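Local coordinates for maltose-binding protein MalE1 (PDB 6DTU) that binds maltotetraose in a solute-binding protein fold and probably delivers such sugars to a membrane transporter, at residues Q18-G21 / E22-K25; T291-R294 / I295-G298; P303-K306 / D307-E310; K313-P316 / D317-G320. One frame throughout, in Å; residues are numbered along the deposited sequence.

Contact 1. Residues Q18-G21 / E22-K25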
ATOM      1  N   GLN A  18      10.704 -15.623   8.299  1.00 14.81           N
ATOM      2  CA  GLN A  18      10.965 -17.008   8.679  1.00 15.35           C
ATOM      3  C   GLN A  18      12.409 -17.171   9.111  1.00 12.16           C
ATOM      4  O   GLN A  18      12.698 -17.801  10.129  1.00 14.69           O
ATOM      5  CB  GLN A  18      10.701 -17.930   7.483  1.00 19.86           C
ATOM      6  CG  GLN A  18       9.264 -18.434   7.305  1.00 23.31           C
ATOM      7  CD  GLN A  18       9.081 -19.325   6.054  1.00 26.40           C
ATOM      8  OE1 GLN A  18       9.844 -19.225   5.083  1.00 26.80           O
ATOM      9  NE2 GLN A  18       8.070 -20.200   6.084  1.00 22.65           N
ATOM     10  N   LYS A  19      13.326 -16.602   8.339  1.00 15.02           N
ATOM     11  CA  LYS A  19      14.739 -16.740   8.644  1.00 16.72           C
ATOM     12  C   LYS A  19      15.087 -16.034   9.948  1.00 14.63           C
ATOM     13  O   LYS A  19      15.796 -16.593  10.796  1.00 14.24           O
ATOM     14  CB  LYS A  19      15.545 -16.184   7.474  1.00 18.00           C
ATOM     15  CG  LYS A  19      17.039 -16.306   7.645  1.00 23.02           C
ATOM     16  CD  LYS A  19      17.493 -17.752   7.583  1.00 29.98           C
ATOM     17  CE  LYS A  19      19.022 -17.882   7.713  1.00 25.50           C
ATOM     18  NZ  LYS A  19      19.543 -17.625   9.102  1.00 21.62           N
ATOM     19  N   LEU A  20      14.585 -14.804  10.132  1.00 13.87           N
ATOM     20  CA  LEU A  20      14.823 -14.095  11.388  1.00 13.80           C
ATOM     21  C   LEU A  20      14.218 -14.849  12.562  1.00 13.57           C
ATOM     22  O   LEU A  20      14.810 -14.914  13.646  1.00 14.88           O
ATOM     23  CB  LEU A  20      14.221 -12.690  11.326  1.00 14.28           C
ATOM     24  CG  LEU A  20      14.839 -11.810  10.249  1.00 15.70           C
ATOM     25  CD1 LEU A  20      14.095 -10.482  10.068  1.00 14.69           C
ATOM     26  CD2 LEU A  20      16.303 -11.582  10.595  1.00 14.22           C
ATOM     27  N   GLY A  21      13.050 -15.447  12.364  1.00 16.75           N
ATOM     28  CA  GLY A  21      12.430 -16.198  13.447  1.00 13.11           C
ATOM     29  C   GLY A  21      13.237 -17.410  13.855  1.00 16.16           C
ATOM     30  O   GLY A  21      13.336 -17.723  15.044  1.00 16.90           O
ATOM     31  N   GLU A  22      13.833 -18.099  12.873  1.00 14.87           N
ATOM     32  CA  GLU A  22      14.729 -19.203  13.169  1.00 16.56           C
ATOM     33  C   GLU A  22      15.932 -18.723  13.967  1.00 14.74           C
ATOM     34  O   GLU A  22      16.395 -19.410  14.886  1.00 15.33           O
ATOM     35  CB  GLU A  22      15.205 -19.842  11.864  1.00 18.13           C
ATOM     36  CG  GLU A  22      14.187 -20.729  11.189  1.00 23.12           C
ATOM     37  CD  GLU A  22      14.587 -21.149   9.779  1.00 30.34           C
ATOM     38  OE1 GLU A  22      13.741 -21.779   9.108  1.00 37.80           O
ATOM     39  OE2 GLU A  22      15.735 -20.892   9.348  1.00 31.60           O
ATOM     40  N   GLU A  23      16.459 -17.545  13.625  1.00 13.18           N
ATOM     41  CA  GLU A  23      17.611 -17.016  14.357  1.00 13.70           C
ATOM     42  C   GLU A  23      17.237 -16.670  15.792  1.00 14.81           C
ATOM     43  O   GLU A  23      17.976 -16.990  16.731  1.00 17.66           O
ATOM     44  CB  GLU A  23      18.188 -15.806  13.609  1.00 14.34           C
ATOM     45  CG  GLU A  23      18.686 -16.178  12.197  1.00 16.98           C
ATOM     46  CD  GLU A  23      19.082 -15.003  11.331  1.00 20.11           C
ATOM     47  OE1 GLU A  23      18.992 -13.853  11.813  1.00 20.22           O
ATOM     48  OE2 GLU A  23      19.443 -15.238  10.148  1.00 19.66           O
ATOM     49  N   PHE A  24      16.067 -16.067  15.989  1.00 16.34           N
ATOM     50  CA  PHE A  24      15.618 -15.742  17.335  1.00 13.74           C
ATOM     51  C   PHE A  24      15.422 -17.008  18.153  1.00 12.90           C
ATOM     52  O   PHE A  24      15.764 -17.049  19.336  1.00 12.83           O
ATOM     53  CB  PHE A  24      14.308 -14.948  17.223  1.00 13.77           C
ATOM     54  CG  PHE A  24      13.909 -14.206  18.477  1.00 15.02           C
ATOM     55  CD1 PHE A  24      14.515 -12.977  18.801  1.00 15.18           C
ATOM     56  CD2 PHE A  24      12.920 -14.712  19.322  1.00 15.74           C
ATOM     57  CE1 PHE A  24      14.155 -12.279  19.961  1.00 15.68           C
ATOM     58  CE2 PHE A  24      12.545 -14.004  20.485  1.00 14.52           C
ATOM     59  CZ  PHE A  24      13.162 -12.785  20.790  1.00 14.89           C
ATOM     60  N   LYS A  25      14.879 -18.050  17.534  1.00 13.01           N
ATOM     61  CA  LYS A  25      14.657 -19.320  18.209  1.00 12.69           C
ATOM     62  C   LYS A  25      15.980 -19.963  18.608  1.00 14.96           C
ATOM     63  O   LYS A  25      16.122 -20.453  19.732  1.00 16.78           O
ATOM     64  CB  LYS A  25      13.857 -20.236  17.283  1.00 16.23           C
ATOM     65  CG  LYS A  25      13.645 -21.642  17.842  1.00 17.81           C
ATOM     66  CD  LYS A  25      13.085 -22.576  16.784  1.00 17.85           C
ATOM     67  CE  LYS A  25      12.873 -23.955  17.373  1.00 20.79           C
ATOM     68  NZ  LYS A  25      12.218 -24.864  16.384  1.00 21.65           N
TER

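Contact 2. Residues T291-R294 / I295-G298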
ATOM      1  N   THR A 291      18.865  -5.815  10.971  0.85 14.45           N
ATOM      2  CA  THR A 291      17.644  -6.556  10.694  0.85 13.28           C
ATOM      3  C   THR A 291      16.740  -5.790   9.759  0.85 14.68           C
ATOM      4  O   THR A 291      16.142  -6.381   8.856  0.85 12.32           O
ATOM      5  CB  THR A 291      16.894  -6.862  11.974  0.85 12.24           C
ATOM      6  OG1 THR A 291      17.830  -7.338  12.934  0.85 13.52           O
ATOM      7  CG2 THR A 291      15.868  -7.932  11.683  0.85 13.96           C
ATOM      8  N   MET A 292      16.654  -4.463   9.942  1.00 11.98           N
ATOM      9  CA  MET A 292      15.823  -3.645   9.066  1.00 12.07           C
ATOM     10  C   MET A 292      16.375  -3.631   7.648  1.00 12.96           C
ATOM     11  O   MET A 292      15.607  -3.612   6.676  1.00 13.43           O
ATOM     12  CB  MET A 292      15.702  -2.239   9.658  1.00 13.20           C
ATOM     13  CG  MET A 292      14.705  -2.171  10.789  1.00 13.46           C
ATOM     14  SD  MET A 292      13.045  -2.194  10.102  1.00 14.01           S
ATOM     15  CE  MET A 292      12.002  -2.296  11.574  1.00 14.16           C
ATOM     16  N   TYR A 293      17.698  -3.680   7.509  1.00 13.74           N
ATOM     17  CA  TYR A 293      18.290  -3.732   6.182  1.00 13.69           C
ATOM     18  C   TYR A 293      18.049  -5.089   5.530  1.00 11.26           C
ATOM     19  O   TYR A 293      17.729  -5.155   4.337  1.00 13.40           O
ATOM     20  CB  TYR A 293      19.768  -3.349   6.281  1.00 12.99           C
ATOM     21  CG  TYR A 293      20.530  -3.273   4.984  1.00 15.23           C
ATOM     22  CD1 TYR A 293      20.008  -2.595   3.904  1.00 13.95           C
ATOM     23  CD2 TYR A 293      21.827  -3.768   4.891  1.00 14.08           C
ATOM     24  CE1 TYR A 293      20.724  -2.488   2.702  1.00 16.79           C
ATOM     25  CE2 TYR A 293      22.549  -3.661   3.712  1.00 16.93           C
ATOM     26  CZ  TYR A 293      21.999  -3.022   2.631  1.00 18.55           C
ATOM     27  OH  TYR A 293      22.720  -2.911   1.472  1.00 18.69           O
ATOM     28  N   ARG A 294      18.146  -6.173   6.311  1.00 14.57           N
ATOM     29  CA  ARG A 294      17.822  -7.499   5.802  1.00 12.81           C
ATOM     30  C   ARG A 294      16.366  -7.587   5.367  1.00 13.34           C
ATOM     31  O   ARG A 294      16.064  -8.235   4.364  1.00 14.02           O
ATOM     32  CB  ARG A 294      18.159  -8.571   6.830  1.00 14.88           C
ATOM     33  CG  ARG A 294      19.635  -8.704   7.011  1.00 13.02           C
ATOM     34  CD  ARG A 294      19.956  -9.641   8.147  1.00 14.65           C
ATOM     35  NE  ARG A 294      19.459 -10.964   7.857  1.00 16.49           N
ATOM     36  CZ  ARG A 294      19.356 -11.941   8.747  1.00 16.89           C
ATOM     37  NH1 ARG A 294      19.722 -11.746  10.001  1.00 18.49           N
ATOM     38  NH2 ARG A 294      18.867 -13.114   8.371  1.00 19.46           N
ATOM     39  N   ILE A 295      15.454  -6.945   6.109  1.00 12.23           N
ATOM     40  CA  ILE A 295      14.056  -6.875   5.689  1.00 12.87           C
ATOM     41  C   ILE A 295      13.928  -6.142   4.360  1.00 13.47           C
ATOM     42  O   ILE A 295      13.224  -6.602   3.451  1.00 13.88           O
ATOM     43  CB  ILE A 295      13.160  -6.271   6.795  1.00 11.24           C
ATOM     44  CG1 ILE A 295      13.022  -7.260   7.962  1.00 13.74           C
ATOM     45  CG2 ILE A 295      11.763  -5.926   6.243  1.00 13.26           C
ATOM     46  CD1 ILE A 295      12.392  -6.647   9.179  1.00 16.49           C
ATOM     47  N   TYR A 296      14.609  -4.994   4.219  1.00 13.07           N
ATOM     48  CA  TYR A 296      14.636  -4.311   2.925  1.00 12.88           C
ATOM     49  C   TYR A 296      15.137  -5.233   1.824  1.00 15.56           C
ATOM     50  O   TYR A 296      14.563  -5.288   0.735  1.00 15.11           O
ATOM     51  CB  TYR A 296      15.507  -3.041   2.968  1.00 14.18           C
ATOM     52  CG  TYR A 296      15.846  -2.560   1.566  1.00 14.01           C
ATOM     53  CD1 TYR A 296      14.977  -1.735   0.862  1.00 13.71           C
ATOM     54  CD2 TYR A 296      17.018  -2.967   0.935  1.00 14.43           C
ATOM     55  CE1 TYR A 296      15.280  -1.315  -0.433  1.00 14.11           C
ATOM     56  CE2 TYR A 296      17.336  -2.542  -0.310  1.00 14.51           C
ATOM     57  CZ  TYR A 296      16.463  -1.737  -1.015  1.00 15.37           C
ATOM     58  OH  TYR A 296      16.789  -1.355  -2.304  1.00 16.82           O
ATOM     59  N   LEU A 297      16.248  -5.924   2.066  1.00 15.40           N
ATOM     60  CA  LEU A 297      16.794  -6.789   1.019  1.00 15.77           C
ATOM     61  C   LEU A 297      15.814  -7.881   0.631  1.00 17.80           C
ATOM     62  O   LEU A 297      15.762  -8.279  -0.539  1.00 18.76           O
ATOM     63  CB  LEU A 297      18.132  -7.378   1.471  1.00 15.67           C
ATOM     64  CG  LEU A 297      19.233  -6.326   1.577  1.00 14.69           C
ATOM     65  CD1 LEU A 297      20.474  -6.970   2.155  1.00 14.67           C
ATOM     66  CD2 LEU A 297      19.518  -5.714   0.206  1.00 16.04           C
ATOM     67  N   GLY A 298      15.030  -8.373   1.595  1.00 13.02           N
ATOM     68  CA  GLY A 298      14.015  -9.373   1.318  1.00 12.91           C
ATOM     69  C   GLY A 298      12.712  -8.823   0.786  1.00 16.32           C
ATOM     70  O   GLY A 298      11.978  -9.552   0.114  1.00 17.60           O
TER

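Contact 3. Residues P303-K306 / D307-E310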
ATOM      1  N   PRO A 303      12.944   2.294   3.211  1.00 15.14           N
ATOM      2  CA  PRO A 303      13.121   2.018   4.652  1.00 13.29           C
ATOM      3  C   PRO A 303      12.783   3.179   5.575  1.00 15.09           C
ATOM      4  O   PRO A 303      13.118   4.329   5.301  1.00 16.55           O
ATOM      5  CB  PRO A 303      14.593   1.603   4.758  1.00 14.71           C
ATOM      6  CG  PRO A 303      14.858   0.943   3.403  1.00 12.70           C
ATOM      7  CD  PRO A 303      14.076   1.790   2.412  1.00 14.62           C
ATOM      8  N   SER A 304      12.097   2.856   6.678  1.00 15.74           N
ATOM      9  CA  SER A 304      11.715   3.841   7.689  1.00 13.57           C
ATOM     10  C   SER A 304      12.776   4.088   8.742  1.00 16.10           C
ATOM     11  O   SER A 304      12.704   5.107   9.439  1.00 12.71           O
ATOM     12  CB  SER A 304      10.389   3.468   8.355  1.00 13.64           C
ATOM     13  OG  SER A 304       9.326   3.547   7.425  1.00 16.12           O
ATOM     14  N   ARG A 305      13.756   3.203   8.878  1.00 13.40           N
ATOM     15  CA  ARG A 305      14.833   3.439   9.818  1.00 15.01           C
ATOM     16  C   ARG A 305      15.847   4.282   9.052  1.00 15.61           C
ATOM     17  O   ARG A 305      16.252   3.916   7.947  1.00 16.28           O
ATOM     18  CB  ARG A 305      15.450   2.099  10.226  1.00 17.37           C
ATOM     19  CG  ARG A 305      16.548   2.272  11.260  1.00 15.99           C
ATOM     20  CD  ARG A 305      17.070   1.013  11.909  1.00 15.65           C
ATOM     21  NE  ARG A 305      18.339   1.414  12.472  1.00 15.17           N
ATOM     22  CZ  ARG A 305      18.698   1.322  13.744  1.00 13.89           C
ATOM     23  NH1 ARG A 305      17.894   0.782  14.660  1.00 13.82           N
ATOM     24  NH2 ARG A 305      19.880   1.785  14.087  1.00 17.52           N
ATOM     25  N   LYS A 306      16.216   5.435   9.628  1.00 15.92           N
ATOM     26  CA  LYS A 306      16.956   6.451   8.873  1.00 13.37           C
ATOM     27  C   LYS A 306      18.295   5.922   8.357  1.00 15.29           C
ATOM     28  O   LYS A 306      18.650   6.131   7.189  1.00 15.73           O
ATOM     29  CB  LYS A 306      17.158   7.688   9.755  1.00 16.58           C
ATOM     30  CG  LYS A 306      18.000   8.817   9.157  1.00 20.78           C
ATOM     31  CD  LYS A 306      18.216   9.959  10.177  1.00 17.11           C
ATOM     32  CE  LYS A 306      19.250   9.548  11.220  1.00 20.55           C
ATOM     33  NZ  LYS A 306      19.175  10.397  12.418  1.00 22.16           N
ATOM     34  N   ASP A 307      19.034   5.209   9.201  1.00 16.34           N
ATOM     35  CA  ASP A 307      20.339   4.723   8.783  1.00 14.53           C
ATOM     36  C   ASP A 307      20.275   3.591   7.762  1.00 18.63           C
ATOM     37  O   ASP A 307      21.307   3.252   7.167  1.00 19.13           O
ATOM     38  CB  ASP A 307      21.272   4.432   9.971  1.00 15.27           C
ATOM     39  CG  ASP A 307      20.729   3.414  10.955  1.00 17.70           C
ATOM     40  OD1 ASP A 307      19.804   2.656  10.598  1.00 19.63           O
ATOM     41  OD2 ASP A 307      21.276   3.357  12.091  1.00 16.20           O
ATOM     42  N   VAL A 308      19.127   2.938   7.622  1.00 15.78           N
ATOM     43  CA  VAL A 308      18.926   1.960   6.568  1.00 15.99           C
ATOM     44  C   VAL A 308      18.550   2.651   5.260  1.00 17.92           C
ATOM     45  O   VAL A 308      19.057   2.291   4.188  1.00 15.49           O
ATOM     46  CB  VAL A 308      17.894   0.913   7.023  1.00 14.88           C
ATOM     47  CG1 VAL A 308      17.582  -0.036   5.867  1.00 14.64           C
ATOM     48  CG2 VAL A 308      18.451   0.167   8.253  1.00 14.86           C
ATOM     49  N   LEU A 309      17.701   3.684   5.329  1.00 17.47           N
ATOM     50  CA  LEU A 309      17.404   4.457   4.126  1.00 16.46           C
ATOM     51  C   LEU A 309      18.686   4.999   3.525  1.00 18.05           C
ATOM     52  O   LEU A 309      18.872   4.951   2.303  1.00 20.23           O
ATOM     53  CB  LEU A 309      16.405   5.585   4.413  1.00 15.70           C
ATOM     54  CG  LEU A 309      15.877   6.304   3.169  1.00 15.94           C
ATOM     55  CD1 LEU A 309      15.176   5.293   2.259  1.00 16.92           C
ATOM     56  CD2 LEU A 309      14.918   7.413   3.548  1.00 19.52           C
ATOM     57  N   GLU A 310      19.610   5.456   4.378  1.00 16.97           N
ATOM     58  CA  GLU A 310      20.890   5.957   3.896  1.00 17.01           C
ATOM     59  C   GLU A 310      21.656   4.908   3.098  1.00 20.46           C
ATOM     60  O   GLU A 310      22.377   5.255   2.155  1.00 22.25           O
ATOM     61  CB  GLU A 310      21.729   6.461   5.068  1.00 19.16           C
ATOM     62  CG  GLU A 310      23.112   6.928   4.657  1.00 27.03           C
ATOM     63  CD  GLU A 310      23.069   8.276   3.949  1.00 23.85           C
ATOM     64  OE1 GLU A 310      22.063   8.995   4.112  1.00 33.37           O
ATOM     65  OE2 GLU A 310      24.037   8.615   3.238  1.00 33.34           O
TER

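Contact 4. Residues K313-P316 / D317-G320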
ATOM      1  N   LYS A 313      19.641   4.744  -0.547  1.00 21.27           N
ATOM      2  CA  LYS A 313      19.087   5.955  -1.149  1.00 23.92           C
ATOM      3  C   LYS A 313      19.464   6.114  -2.625  1.00 23.20           C
ATOM      4  O   LYS A 313      18.759   6.807  -3.368  1.00 25.34           O
ATOM      5  CB  LYS A 313      19.564   7.170  -0.353  1.00 25.28           C
ATOM      6  CG  LYS A 313      21.079   7.323  -0.415  1.00 25.24           C
ATOM      7  CD  LYS A 313      21.529   8.750  -0.330  1.00 35.67           C
ATOM      8  CE  LYS A 313      21.393   9.267   1.075  1.00 33.34           C
ATOM      9  NZ  LYS A 313      22.293  10.426   1.352  1.00 38.49           N
ATOM     10  N   ASP A 314      20.570   5.519  -3.064  1.00 23.47           N
ATOM     11  CA  ASP A 314      21.005   5.636  -4.451  1.00 24.39           C
ATOM     12  C   ASP A 314      20.494   4.530  -5.365  1.00 24.69           C
ATOM     13  O   ASP A 314      20.767   4.575  -6.568  1.00 26.67           O
ATOM     14  CB  ASP A 314      22.525   5.763  -4.545  1.00 26.70           C
ATOM     15  CG  ASP A 314      23.013   7.089  -4.019  1.00 30.02           C
ATOM     16  OD1 ASP A 314      22.255   8.075  -4.143  1.00 33.90           O
ATOM     17  OD2 ASP A 314      24.131   7.150  -3.470  1.00 38.86           O
ATOM     18  N   ASN A 315      19.770   3.547  -4.845  1.00 21.73           N
ATOM     19  CA  ASN A 315      19.185   2.533  -5.715  1.00 21.99           C
ATOM     20  C   ASN A 315      18.178   3.175  -6.661  1.00 23.08           C
ATOM     21  O   ASN A 315      17.287   3.901  -6.204  1.00 21.50           O
ATOM     22  CB  ASN A 315      18.510   1.439  -4.889  1.00 20.52           C
ATOM     23  CG  ASN A 315      18.055   0.238  -5.737  1.00 24.46           C
ATOM     24  OD1 ASN A 315      17.251   0.370  -6.672  1.00 27.82           O
ATOM     25  ND2 ASN A 315      18.587  -0.930  -5.423  1.00 31.49           N
ATOM     26  N   PRO A 316      18.279   2.942  -7.974  1.00 22.55           N
ATOM     27  CA  PRO A 316      17.328   3.586  -8.897  1.00 23.65           C
ATOM     28  C   PRO A 316      15.863   3.305  -8.595  1.00 20.37           C
ATOM     29  O   PRO A 316      15.012   4.150  -8.915  1.00 18.54           O
ATOM     30  CB  PRO A 316      17.739   3.055 -10.283  1.00 23.36           C
ATOM     31  CG  PRO A 316      18.652   1.924 -10.028  1.00 28.97           C
ATOM     32  CD  PRO A 316      19.286   2.135  -8.681  1.00 25.96           C
ATOM     33  N   ASP A 317      15.535   2.140  -8.017  1.00 21.49           N
ATOM     34  CA  ASP A 317      14.149   1.867  -7.647  1.00 18.99           C
ATOM     35  C   ASP A 317      13.727   2.700  -6.444  1.00 19.97           C
ATOM     36  O   ASP A 317      12.600   3.199  -6.390  1.00 18.55           O
ATOM     37  CB  ASP A 317      13.948   0.377  -7.362  1.00 17.38           C
ATOM     38  CG  ASP A 317      14.225  -0.502  -8.561  1.00 19.70           C
ATOM     39  OD1 ASP A 317      14.260   0.011  -9.705  1.00 22.98           O
ATOM     40  OD2 ASP A 317      14.412  -1.727  -8.349  1.00 22.50           O
ATOM     41  N   VAL A 318      14.607   2.820  -5.447  1.00 21.04           N
ATOM     42  CA  VAL A 318      14.356   3.706  -4.320  1.00 19.07           C
ATOM     43  C   VAL A 318      14.174   5.136  -4.804  1.00 20.08           C
ATOM     44  O   VAL A 318      13.274   5.853  -4.360  1.00 18.63           O
ATOM     45  CB  VAL A 318      15.500   3.585  -3.296  1.00 19.88           C
ATOM     46  CG1 VAL A 318      15.375   4.649  -2.225  1.00 18.32           C
ATOM     47  CG2 VAL A 318      15.521   2.175  -2.684  1.00 19.87           C
ATOM     48  N   VAL A 319      15.029   5.573  -5.730  1.00 20.95           N
ATOM     49  CA  VAL A 319      14.901   6.924  -6.265  1.00 19.83           C
ATOM     50  C   VAL A 319      13.561   7.107  -6.973  1.00 18.50           C
ATOM     51  O   VAL A 319      12.870   8.112  -6.768  1.00 19.27           O
ATOM     52  CB  VAL A 319      16.108   7.252  -7.160  1.00 19.68           C
ATOM     53  CG1 VAL A 319      15.910   8.578  -7.905  1.00 20.15           C
ATOM     54  CG2 VAL A 319      17.357   7.303  -6.303  1.00 19.65           C
ATOM     55  N   GLY A 320      13.150   6.117  -7.769  1.00 18.03           N
ATOM     56  CA  GLY A 320      11.896   6.240  -8.508  1.00 17.85           C
ATOM     57  C   GLY A 320      10.667   6.285  -7.612  1.00 19.66           C
ATOM     58  O   GLY A 320       9.769   7.115  -7.803  1.00 17.19           O
TER

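Contact 1. Residues Q18-G21 / E22-K25
Gln18 to Lys25 form two uninterrupted turns of helix 14-28, in which Glu22, Glu23, Phe24 and Lys25 each give their backbone N-H to the carbonyl oxygen four residues earlier. The bond from Phe24 N to Leu20 O measures 2.9 Å and, at 161°, is fairly straight; the other three are similar.

On top of this backbone, Lys19 and Glu23 form an i to i+4 salt bridge, NZ to OE2 at 2.6 Å. The lysine chain starts with CG opposite the backbone N (chi1 -178°), then bends at chi2 and again at chi4, curling its ammonium group back onto the glutamate. NZ reaches OE2 on the anti lone pair, the side turned from OE1. Glu23 is otherwise extended, with CG lying 3.2 Å from Lys19 O, and its second oxygen, OE1, sits 3.7 Å from Leu20 CD2. OE2 also takes a salt bridge from Arg294, so one carboxylate oxygen serves two cations. With an alanine here in place of Glu23, Lys19 NZ and the Arg294 guanidinium would probably lose their shared counter-charge, and the lysine tip would be free to turn.

The helix is the crossover of the beta-alpha-beta unit between strands 4-9 and 31-36. Leu20 packs on helices 289-298 and 275-286, while Phe24 touches Val32 of strand 31-36 and meets Phe281 edge-to-face.

Contact 2. Residues T291-R294 / I295-G298
Leu297 reaches back one turn of helix 289-298 to cover the ring of Tyr293. Its CB lies 3.6 Å from Tyr293 O, and CG comes closer to the same oxygen, at 3.4 Å. From there CD1 extends over the aromatic ring, 4.2 Å from its centroid and only 12° off the normal, a CH-pi contact onto the middle of one face. The leucine CG stands opposite its own carbonyl carbon (chi1 -68°), which directs the branch back along the helix toward the preceding turn. The oxygen that CB and CG pass is already engaged: Leu297 N donates to Tyr293 O at 2.8 Å.

Tyr293 also meets Tyr296, with CE1 4.1 Å from CD2 of the second ring. Tyr296 CB rests against Tyr293 O at 3.4 Å. Two residues before Leu297, Ile295 CG1 lies 3.4 Å from Thr291 O, the acceptor of the Ile295 N-H.

Two other helices flank this one. Arg294 and Ile295 pack on Leu20 of helix 14-28, whereas Tyr293 and Tyr296 lean on Val312 of helix 306-312; Met292 and Ile295 touch Tyr106 of strand 100-109.

Contact 3. Residues P303-K306 / D307-E310
Arg305 and Asp307 are joined by a two-pronged salt bridge at the start of helix 306-312. The arginine approaches side-on: NE donates to OD1 at 2.7 Å and NH2 to OD2 at 2.9 Å, with both N-H...O angles near 165°. The guanidinium and carboxylate are nearly coplanar, their planes 22° apart, and each oxygen is met on its syn side, although NE lies somewhat out of the carboxylate plane. Asp307 achieves this with CG between its backbone N and carbonyl carbon (chi1 58°), folding the carboxylate back toward the preceding residues. The remaining nitrogen, NH1, pairs with Asp83 and Ala287 O, so the guanidinium is held against turning.

Arg305 is also the N-cap residue, and its main-chain oxygen receives Leu309 N at 3.0 Å and, more weakly, Val308 N; its side chain thus braces the helix start while its backbone begins the hydrogen bonding. A leucine in place of Arg305 would probably leave the carboxylates of Asp307 and Asp83 without their shared cation and Asp307 free to swing.

Apolar packing is close around Pro303, at the end of strand 302-303. Its CB presses on Val308 CG1 at 3.6 Å, and CD meets Leu309 CD1 at 3.7 Å, while Val308 CG2 rests on the arginine's CD at 4.0 Å.

The other side is looser and solvent-exposed. There Lys306 O accepts Glu310 N at 3.0 Å, and beyond CB, 3.8 Å from that oxygen, the glutamate side chain heads off to a salt bridge with Lys313.

Contact 4. Residues K313-P316 / D317-G320
Asn315 caps the N-terminus of helix 316-326: its OD1 accepts the backbone N-H of Asp317 at 2.8 Å, with the donor in the carbonyl plane of the amide. The cap is set by CG standing opposite the backbone N (chi1 -172°), which turns the amide oxygen toward the first turn. The main-chain oxygen of the same residue takes Val319 N, also at 2.8 Å and in a nearly straight 165° bond, so side chain and backbone of Asn315 both serve the helix start. Pro316, the first helical residue, has no N-H to offer, and its own oxygen accepts Gly320 N at 2.9 Å from above the carbonyl plane.

Asp317 places CB 3.4 Å from the capping OD1, with its carboxylate plane turned 45° from the amide; its OD2 is hydrogen-bonded to Tyr243 OH. An acidic group at this end of a helix is likely to be stabilised by the helix dipole.

Outward from the cap, two valines flank the turn. Val318 CG2 packs on Asn315 CB at 3.8 Å, while Val319 CG2 comes to 3.3 Å from Lys313 O, covering the bend that leads into the helix.

Residues 313-316 lead from helix 306-312 into helix 316-326, and Asn315 and Val318 both rest against Tyr296 of helix 289-298.

Contacts 1 to 4 follow one another along the chain, but a long stretch of sequence separates the first from the rest. Helix 289-298, which carries contact 2, touches all three others. The centres of contacts 1 and 2 lie about 13 Å apart, those of contacts 2 and 3 about 10 Å apart, and those of contacts 2 and 4 about 15 Å apart. Contacts 1 and 4 do not touch, their nearest atoms being about 18 Å apart. Of these four contacts, only contact 2 thus meets the N-terminal helix of contact 1, and contacts 3 and 4 are linked to it through contact 2; the side chain of Ile295 in contact 2 lies about 11 Å from a bound glucose unit.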